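Local coordinates for aminopeptidase YwaD (PDB 6HC6), which is a secreted two-zinc aminopeptidase of the M28 family that releases a range of N-terminal amino acids from peptides by hydrolysis, at residues I148-R153 against I174-K179. Sequence-based numbering, arbitrary orientation.
Sequences IALISR and IIYNNK
Ile151 and Ile174 sit on neighbouring parallel strands of the PA domain, whose axes over these short segments pass 4.7 Å apart at 20°, and the backbone of 148-153 zips onto that of 174-179 through four hydrogen bonds: Ile174 N to Ala149 O, Ile151 N to Ile174 O, Tyr176 N to Ile151 O and Arg153 N to Tyr176 O. Helix 158-167 joins the two in a beta-alpha-beta unit and packs on the face that carries Ile151 and Ile175. On the other face, Ile148 CG2 meets Ile174 CD1 at 3.7 Å, and Leu150 CD1 touches both Ile174 CG2 (3.8 Å) and Tyr176 CD1 (3.6 Å). Tyr176 leans across to the neighbouring strand because its CG stands between backbone N and carbonyl carbon (chi1 63°), which lays the ring over Ser152. Ser152 CA sits 3.8 Å from the Tyr176 ring centroid, a CH-pi contact over the face, while Ser152 CB touches the phenol end of the ring. Past the strand ends, Arg153 stretches out fully extended alongside Asn177, toward the catalytic domain; its guanidinium makes a salt bridge through NH2 to the C-terminal carboxylate of Lys455. The side chain of Arg153 lies about 9 Å from that of the zinc ligand His401, which puts the C-terminal ends of these strands near the active site. Asn177 opens an Asx turn, its OD1 accepting from Lys179 N at 3.0 Å, well above the carbonyl plane. Arg153 NH1 comes from the other face with a smaller tilt of 26°, 2.9 Å from Asn177 OD1, with the oxygen lying in the guanidinium plane.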
loop_
_atom_site.group_PDB
_atom_site.type_symbol
_atom_site.label_atom_id
_atom_site.label_comp_id
_atom_site.label_asym_id
_atom_site.label_seq_id
_atom_site.Cartn_x
_atom_site.Cartn_y
_atom_site.Cartn_z
ATOM N N ILE A 148 9.160 16.238 25.112
ATOM C CA ILE A 148 8.445 15.562 24.031
ATOM C C ILE A 148 7.690 16.616 23.240
ATOM O O ILE A 148 6.824 17.308 23.785
ATOM C CB ILE A 148 7.497 14.481 24.561
ATOM C CG1 ILE A 148 8.264 13.453 25.387
ATOM C CG2 ILE A 148 6.783 13.792 23.396
ATOM C CD1 ILE A 148 7.371 12.588 26.280
ATOM N N ALA A 149 8.023 16.741 21.956
ATOM C CA ALA A 149 7.395 17.729 21.090
ATOM C C ALA A 149 6.012 17.248 20.688
ATOM O O ALA A 149 5.865 16.157 20.127
ATOM C CB ALA A 149 8.254 17.983 19.853
ATOM N N LEU A 150 5.001 18.058 20.969
ATOM C CA LEU A 150 3.627 17.776 20.567
ATOM C C LEU A 150 3.302 18.673 19.378
ATOM O O LEU A 150 3.283 19.901 19.506
ATOM C CB LEU A 150 2.670 18.014 21.737
ATOM C CG LEU A 150 1.182 17.781 21.489
ATOM C CD1 LEU A 150 0.876 16.315 21.178
ATOM C CD2 LEU A 150 0.403 18.239 22.714
ATOM N N ILE A 151 3.054 18.058 18.226
ATOM C CA ILE A 151 2.948 18.751 16.950
ATOM C C ILE A 151 1.607 18.405 16.329
ATOM O O ILE A 151 1.248 17.228 16.232
ATOM C CB ILE A 151 4.092 18.350 16.000
ATOM C CG1 ILE A 151 5.444 18.448 16.716
ATOM C CG2 ILE A 151 4.078 19.218 14.743
ATOM C CD1 ILE A 151 6.626 18.046 15.850
ATOM N N SER A 152 0.875 19.419 15.903
ATOM C CA SER A 152 -0.330 19.155 15.137
ATOM C C SER A 152 0.049 18.756 13.721
ATOM O O SER A 152 1.017 19.262 13.152
ATOM C CB SER A 152 -1.234 20.382 15.098
ATOM O OG SER A 152 -2.291 20.190 14.175
ATOM N N ARG A 153 -0.723 17.842 13.156
ATOM C CA ARG A 153 -0.600 17.565 11.735
ATOM C C ARG A 153 -0.962 18.815 10.938
ATOM O O ARG A 153 -1.749 19.658 11.387
ATOM C CB ARG A 153 -1.500 16.385 11.370
ATOM C CG ARG A 153 -1.705 16.147 9.889
ATOM C CD ARG A 153 -2.709 15.031 9.640
ATOM N NE ARG A 153 -2.656 14.606 8.235
ATOM C CZ ARG A 153 -3.615 13.915 7.631
ATOM N NH1 ARG A 153 -4.704 13.578 8.309
ATOM N NH2 ARG A 153 -3.496 13.573 6.347
ATOM N N ILE A 174 5.256 13.538 19.293
ATOM C CA ILE A 174 3.874 13.084 19.189
ATOM C C ILE A 174 3.181 14.000 18.189
ATOM O O ILE A 174 3.101 15.217 18.403
ATOM C CB ILE A 174 3.167 13.111 20.554
ATOM C CG1 ILE A 174 3.957 12.283 21.577
ATOM C CG2 ILE A 174 1.728 12.645 20.425
ATOM C CD1 ILE A 174 3.432 12.390 23.004
ATOM N N ILE A 175 2.707 13.433 17.088
ATOM C CA ILE A 175 1.972 14.182 16.079
ATOM C C ILE A 175 0.512 13.784 16.193
ATOM O O ILE A 175 0.195 12.592 16.187
ATOM C CB ILE A 175 2.516 13.916 14.662
ATOM C CG1 ILE A 175 4.015 14.224 14.608
ATOM C CG2 ILE A 175 1.759 14.752 13.649
ATOM C CD1 ILE A 175 4.692 13.890 13.279
ATOM N N TYR A 176 -0.377 14.762 16.337
ATOM C CA TYR A 176 -1.794 14.449 16.447
ATOM C C TYR A 176 -2.552 14.924 15.216
ATOM O O TYR A 176 -2.245 15.974 14.639
ATOM C CB TYR A 176 -2.409 15.031 17.726
ATOM C CG TYR A 176 -2.411 16.528 17.868
ATOM C CD1 TYR A 176 -1.308 17.198 18.403
ATOM C CD2 TYR A 176 -3.537 17.270 17.551
ATOM C CE1 TYR A 176 -1.324 18.580 18.575
ATOM C CE2 TYR A 176 -3.558 18.650 17.725
ATOM C CZ TYR A 176 -2.451 19.294 18.232
ATOM O OH TYR A 176 -2.479 20.665 18.398
ATOM N N ASN A 177 -3.541 14.127 14.820
ATOM C CA ASN A 177 -4.302 14.408 13.614
ATOM C C ASN A 177 -5.020 15.745 13.744
ATOM O O ASN A 177 -5.430 16.147 14.831
ATOM C CB ASN A 177 -5.313 13.291 13.366
ATOM C CG ASN A 177 -5.575 13.059 11.901
ATOM O OD1 ASN A 177 -5.520 13.983 11.091
ATOM N ND2 ASN A 177 -5.883 11.813 11.548
ATOM N N ASN A 178 -5.145 16.453 12.623
ATOM C CA ASN A 178 -6.015 17.618 12.549
ATOM C C ASN A 178 -7.380 17.263 11.986
ATOM O O ASN A 178 -8.213 18.152 11.794
ATOM C CB ASN A 178 -5.373 18.723 11.705
ATOM C CG ASN A 178 -5.156 18.310 10.254
ATOM O OD1 ASN A 178 -5.119 17.126 9.925
ATOM N ND2 ASN A 178 -5.016 19.296 9.382
ATOM N N LYS A 179 -7.620 15.985 11.716
ATOM C CA LYS A 179 -8.889 15.484 11.219
ATOM C C LYS A 179 -9.408 14.416 12.168
ATOM O O LYS A 179 -8.629 13.675 12.782
ATOM C CB LYS A 179 -8.738 14.891 9.805
ATOM C CG LYS A 179 -8.281 15.891 8.757
ATOM C CD LYS A 179 -9.191 17.102 8.759
ATOM C CE LYS A 179 -8.766 18.137 7.732
ATOM N NZ LYS A 179 -9.615 19.361 7.843
#